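Local atomic coordinates of FERM, ARHGEF and pleckstrin domain-containing protein 2 (Mus musculus, PDB entry 6D2K), a protein that acts as a guanine nucleotide exchange factor that activates RAC1 and takes part in semaphorin responses, actin remodelling and integrin regulation. Residues L43-Y48 with E98-L103; Q57-W62 with R267-N272. One frame throughout, in Å; residues are numbered along the deposited sequence.

Interaction 1. Residues L43-Y48 with E98-L103; sequences LIECDY and EYTRYL
With Glu45 CG anti to its carbonyl carbon (chi1 -59°) and the chain extended beyond it, the carboxylate of Glu45 reaches Thr100, whose OG1, itself anti to the carbonyl carbon (chi1 -44°), lies beside the backbone N. The two side chains cross at about a right angle, and Thr100 OG1 donates to Glu45 OE2 over 2.6 Å. The hydroxyl arrives on the anti side of that oxygen, 20° out of the carboxylate plane. Thr100 OG1 also accepts from a water, 2.6 Å away, which in turn takes the Glu45 N-H, a second, bridged link. Glu45 OE1 accepts from the backbone N of Gln96, and OE2, besides the hydroxyl, from that of Glu97, just ahead of helix 98-113. With an alanine here, those two amides and the Thr100 hydroxyl would probably lose their acceptor in a buried spot. Beside this polar cluster, Leu43 offers one methyl to the helix: CD1 packs 3.8 Å from Leu103 CD1 and lies 4.0 Å from Tyr99 CE2, approaching the ring obliquely. Glu45 centres an inverse gamma turn, and the whole joins the ubiquitin-like N-terminal lobe to the first helix of the central lobe, an interlobe contact of the FERM domain.

Interaction 2. Residues Q57-W62 with R267-N272; sequences QSYWIW and RDECKN
Tyr59 projects from the ubiquitin-like N-terminal lobe of the FERM domain onto helix 267-284 of the PH-like C-terminal lobe, where Glu269 and Asn272, one turn apart, receive its ring. The residue precedes strand 60-62, an edge strand of the N-terminal sheet, and Asn55 OD1 takes its backbone N-H. Its CG sits between the backbone N and the carbonyl carbon (chi1 63°), a rotamer that lays the ring against the helix. Glu269 supplies aliphatic chain: its CG lies 3.4 Å from Tyr59 CE2 and 3.5 Å from Tyr59 OH, coming in obliquely. Its carboxylate runs nearly parallel to the ring, the planes 9° apart, while Glu269 OE2 is hydrogen-bonded to Ser266 OG, just ahead of the helix, which keeps the acid end at its start. Asp268 adds a looser touch from CB near the phenol oxygen, and its carboxylate is turned to Arg267, whose NE meets Asp268 OD2 at 2.9 Å in a salt bridge. No hydrogen bond crosses between the two segments; van der Waals contact does the work at this partly solvent-accessible seam. Asn272 meets the ring's other long side, its amide plane turned 72° from the ring plane and ND2 at the edge, 3.6 Å from Tyr59 CE1.

Overall arrangement
Both contacts start from the N-terminal lobe and run to different partners: interaction 1 to helix 98-113 of the central lobe, interaction 2 to helix 267-284 of the C-terminal lobe. Their centres lie 26 Å apart, on opposite sides of the centre of the chain, and the two do not touch. In sequence the segments alternate, 43-48, 57-62, 98-103, 267-272, with strand 49-54 of the five-stranded sheet running between the first two. Tyr48, at the end of the first, meets Phe283 edge-to-face, far along the helix used by interaction 2. One buried, polar-centred seam and one surface seam thus join the ubiquitin-like lobe to both others in the three-lobed FERM arrangement.

Interaction 1. Residues L43-Y48 with E98-L103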
# COMPACT_ATOMS: atom_id res chain seq x y z
N LEU A 43 -3.68 -1.17 17.64
CA LEU A 43 -3.74 -0.21 16.56
C LEU A 43 -5.05 0.58 16.57
O LEU A 43 -6.07 0.10 16.09
CB LEU A 43 -3.58 -0.94 15.22
CG LEU A 43 -3.58 -0.10 13.94
CD1 LEU A 43 -2.50 0.99 14.04
CD2 LEU A 43 -3.37 -0.97 12.72
N ILE A 44 -5.00 1.80 17.10
CA ILE A 44 -6.19 2.64 17.19
C ILE A 44 -6.68 3.11 15.82
O ILE A 44 -7.87 3.00 15.51
CB ILE A 44 -5.95 3.88 18.08
CG1 ILE A 44 -5.64 3.44 19.51
CG2 ILE A 44 -7.14 4.80 18.06
CD1 ILE A 44 -5.45 4.61 20.48
N GLU A 45 -5.77 3.65 15.01
CA GLU A 45 -6.14 4.17 13.71
C GLU A 45 -6.11 3.04 12.68
O GLU A 45 -5.46 3.13 11.64
CB GLU A 45 -5.20 5.31 13.32
CG GLU A 45 -5.24 6.46 14.34
CD GLU A 45 -4.36 7.64 13.96
OE1 GLU A 45 -4.89 8.66 13.48
OE2 GLU A 45 -3.13 7.54 14.14
N CYS A 46 -6.83 1.97 13.00
CA CYS A 46 -6.83 0.77 12.19
C CYS A 46 -7.59 0.94 10.87
O CYS A 46 -7.42 0.13 9.96
CB CYS A 46 -7.43 -0.40 12.98
SG CYS A 46 -9.10 -0.07 13.57
N ASP A 47 -8.41 1.98 10.75
CA ASP A 47 -9.21 2.15 9.52
C ASP A 47 -8.36 2.44 8.28
O ASP A 47 -8.83 2.29 7.15
CB ASP A 47 -10.34 3.19 9.69
CG ASP A 47 -9.85 4.55 10.20
OD1 ASP A 47 -10.40 5.58 9.75
OD2 ASP A 47 -8.93 4.59 11.05
N TYR A 48 -7.09 2.79 8.49
CA TYR A 48 -6.18 3.02 7.37
C TYR A 48 -5.58 1.74 6.83
O TYR A 48 -4.93 1.76 5.79
CB TYR A 48 -5.02 3.94 7.77
CG TYR A 48 -5.46 5.37 8.01
CD1 TYR A 48 -5.52 6.28 6.96
CD2 TYR A 48 -5.82 5.79 9.27
CE1 TYR A 48 -5.94 7.58 7.17
CE2 TYR A 48 -6.26 7.09 9.48
CZ TYR A 48 -6.31 7.97 8.44
OH TYR A 48 -6.72 9.26 8.65
N GLU A 98 1.75 8.39 17.30
CA GLU A 98 3.12 8.08 16.93
C GLU A 98 3.19 6.65 16.38
O GLU A 98 3.90 6.40 15.41
CB GLU A 98 4.07 8.27 18.13
CG GLU A 98 5.53 7.98 17.83
CD GLU A 98 6.47 8.36 18.98
OE1 GLU A 98 6.42 9.54 19.41
OE2 GLU A 98 7.27 7.50 19.42
N TYR A 99 2.44 5.73 16.97
CA TYR A 99 2.50 4.34 16.52
C TYR A 99 2.03 4.20 15.07
O TYR A 99 2.61 3.44 14.29
CB TYR A 99 1.69 3.43 17.44
CG TYR A 99 1.77 1.97 17.05
CD1 TYR A 99 2.97 1.28 17.15
CD2 TYR A 99 0.66 1.30 16.58
CE1 TYR A 99 3.06 -0.04 16.79
CE2 TYR A 99 0.74 -0.03 16.23
CZ TYR A 99 1.94 -0.68 16.32
OH TYR A 99 2.01 -2.01 15.97
N THR A 100 0.99 4.93 14.70
CA THR A 100 0.48 4.86 13.33
C THR A 100 1.54 5.42 12.39
O THR A 100 1.76 4.90 11.30
CB THR A 100 -0.81 5.67 13.14
OG1 THR A 100 -1.70 5.43 14.24
CG2 THR A 100 -1.52 5.27 11.84
N ARG A 101 2.19 6.52 12.79
CA ARG A 101 3.20 7.10 11.92
C ARG A 101 4.38 6.15 11.75
O ARG A 101 4.99 6.10 10.68
CB ARG A 101 3.68 8.44 12.50
CG ARG A 101 2.56 9.47 12.56
CD ARG A 101 3.09 10.86 12.88
NE ARG A 101 3.61 11.00 14.24
CZ ARG A 101 2.88 11.31 15.31
NH1 ARG A 101 1.57 11.50 15.19
NH2 ARG A 101 3.45 11.44 16.50
N TYR A 102 4.71 5.44 12.82
CA TYR A 102 5.72 4.37 12.79
C TYR A 102 5.33 3.30 11.77
O TYR A 102 6.15 2.93 10.92
CB TYR A 102 5.88 3.77 14.19
CG TYR A 102 6.56 2.42 14.25
CD1 TYR A 102 7.88 2.26 13.85
CD2 TYR A 102 5.87 1.31 14.72
CE1 TYR A 102 8.49 1.01 13.91
CE2 TYR A 102 6.48 0.07 14.80
CZ TYR A 102 7.79 -0.08 14.40
OH TYR A 102 8.40 -1.31 14.47
N LEU A 103 4.10 2.81 11.82
CA LEU A 103 3.67 1.81 10.83
C LEU A 103 3.71 2.35 9.40
O LEU A 103 4.10 1.63 8.48
CB LEU A 103 2.28 1.27 11.16
CG LEU A 103 2.19 0.45 12.45
CD1 LEU A 103 0.82 -0.20 12.52
CD2 LEU A 103 3.31 -0.59 12.55
O HOH W 1 -2.97 3.96 15.96

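Interaction 2. Residues Q57-W62 with R267-N272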
# COMPACT_ATOMS: atom_id res chain seq x y z
N GLN A 57 -2.21 -15.71 -9.44
CA GLN A 57 -1.80 -14.80 -10.51
C GLN A 57 -0.73 -13.83 -10.00
O GLN A 57 -0.29 -12.94 -10.73
CB GLN A 57 -3.00 -14.05 -11.07
CG GLN A 57 -4.08 -14.95 -11.67
CD GLN A 57 -5.30 -15.08 -10.77
OE1 GLN A 57 -5.21 -15.52 -9.62
NE2 GLN A 57 -6.47 -14.72 -11.30
N SER A 58 -0.34 -14.01 -8.75
CA SER A 58 0.80 -13.30 -8.17
C SER A 58 0.52 -11.83 -7.82
O SER A 58 1.44 -11.11 -7.42
CB SER A 58 2.02 -13.40 -9.10
OG SER A 58 3.17 -13.79 -8.38
N TYR A 59 -0.73 -11.39 -7.94
CA TYR A 59 -1.05 -10.02 -7.51
C TYR A 59 -1.70 -9.97 -6.12
O TYR A 59 -2.30 -10.93 -5.66
CB TYR A 59 -1.83 -9.23 -8.58
CG TYR A 59 -3.21 -9.75 -8.97
CD1 TYR A 59 -4.32 -9.52 -8.16
CD2 TYR A 59 -3.41 -10.41 -10.17
CE1 TYR A 59 -5.58 -9.96 -8.53
CE2 TYR A 59 -4.67 -10.87 -10.55
CZ TYR A 59 -5.75 -10.64 -9.72
OH TYR A 59 -7.01 -11.09 -10.08
N TRP A 60 -1.54 -8.84 -5.44
CA TRP A 60 -2.04 -8.71 -4.08
C TRP A 60 -3.53 -8.39 -4.04
O TRP A 60 -4.02 -7.56 -4.80
CB TRP A 60 -1.26 -7.64 -3.32
CG TRP A 60 0.16 -8.01 -3.08
CD1 TRP A 60 1.25 -7.64 -3.83
CD2 TRP A 60 0.66 -8.83 -2.02
NE1 TRP A 60 2.40 -8.18 -3.30
CE2 TRP A 60 2.06 -8.92 -2.19
CE3 TRP A 60 0.07 -9.50 -0.95
CZ2 TRP A 60 2.87 -9.65 -1.32
CZ3 TRP A 60 0.86 -10.22 -0.10
CH2 TRP A 60 2.26 -10.29 -0.29
N ILE A 61 -4.24 -9.06 -3.15
CA ILE A 61 -5.66 -8.77 -2.96
C ILE A 61 -5.99 -8.56 -1.47
O ILE A 61 -5.38 -9.16 -0.59
CB ILE A 61 -6.56 -9.83 -3.64
CG1 ILE A 61 -7.57 -10.43 -2.67
CG2 ILE A 61 -5.72 -10.91 -4.31
CD1 ILE A 61 -8.47 -11.47 -3.30
N TRP A 62 -6.93 -7.65 -1.21
CA TRP A 62 -7.33 -7.33 0.16
C TRP A 62 -8.32 -8.32 0.76
O TRP A 62 -9.26 -8.77 0.10
CB TRP A 62 -7.96 -5.94 0.19
CG TRP A 62 -7.00 -4.84 -0.12
CD1 TRP A 62 -6.94 -4.09 -1.26
CD2 TRP A 62 -5.95 -4.37 0.73
NE1 TRP A 62 -5.92 -3.17 -1.17
CE2 TRP A 62 -5.30 -3.32 0.05
CE3 TRP A 62 -5.49 -4.74 2.00
CZ2 TRP A 62 -4.20 -2.65 0.60
CZ3 TRP A 62 -4.42 -4.06 2.55
CH2 TRP A 62 -3.80 -3.02 1.84
N ARG A 267 -11.70 -10.17 -15.67
CA ARG A 267 -12.85 -9.73 -14.89
C ARG A 267 -12.44 -9.49 -13.43
O ARG A 267 -12.76 -8.46 -12.85
CB ARG A 267 -14.00 -10.75 -14.99
CG ARG A 267 -15.17 -10.44 -14.05
CD ARG A 267 -16.00 -11.70 -13.76
NE ARG A 267 -15.23 -12.65 -12.97
CZ ARG A 267 -15.40 -13.96 -12.97
NH1 ARG A 267 -16.33 -14.53 -13.73
NH2 ARG A 267 -14.63 -14.72 -12.21
N ASP A 268 -11.74 -10.43 -12.82
CA ASP A 268 -11.44 -10.26 -11.41
C ASP A 268 -10.45 -9.12 -11.14
O ASP A 268 -10.58 -8.45 -10.13
CB ASP A 268 -11.02 -11.57 -10.78
CG ASP A 268 -12.16 -12.57 -10.73
OD1 ASP A 268 -11.88 -13.78 -10.64
OD2 ASP A 268 -13.34 -12.14 -10.79
N GLU A 269 -9.50 -8.89 -12.04
CA GLU A 269 -8.61 -7.73 -11.87
C GLU A 269 -9.40 -6.43 -12.00
O GLU A 269 -9.16 -5.46 -11.27
CB GLU A 269 -7.49 -7.74 -12.91
CG GLU A 269 -6.44 -8.84 -12.67
CD GLU A 269 -5.48 -9.00 -13.84
OE1 GLU A 269 -4.31 -8.56 -13.74
OE2 GLU A 269 -5.89 -9.57 -14.86
N CYS A 270 -10.33 -6.41 -12.94
CA CYS A 270 -11.18 -5.25 -13.12
C CYS A 270 -12.01 -5.01 -11.85
O CYS A 270 -12.08 -3.89 -11.33
CB CYS A 270 -12.09 -5.47 -14.33
SG CYS A 270 -13.07 -4.02 -14.71
N LYS A 271 -12.66 -6.07 -11.37
CA LYS A 271 -13.50 -5.99 -10.17
C LYS A 271 -12.70 -5.50 -8.97
O LYS A 271 -13.17 -4.66 -8.20
CB LYS A 271 -14.06 -7.38 -9.87
CG LYS A 271 -14.95 -7.44 -8.63
CD LYS A 271 -15.64 -8.79 -8.57
CE LYS A 271 -16.59 -8.92 -7.40
NZ LYS A 271 -17.35 -10.21 -7.49
N ASN A 272 -11.50 -6.03 -8.81
CA ASN A 272 -10.65 -5.62 -7.70
C ASN A 272 -10.26 -4.16 -7.77
O ASN A 272 -10.20 -3.49 -6.74
CB ASN A 272 -9.41 -6.50 -7.63
CG ASN A 272 -9.73 -7.89 -7.13
OD1 ASN A 272 -10.76 -8.11 -6.50
ND2 ASN A 272 -8.83 -8.83 -7.41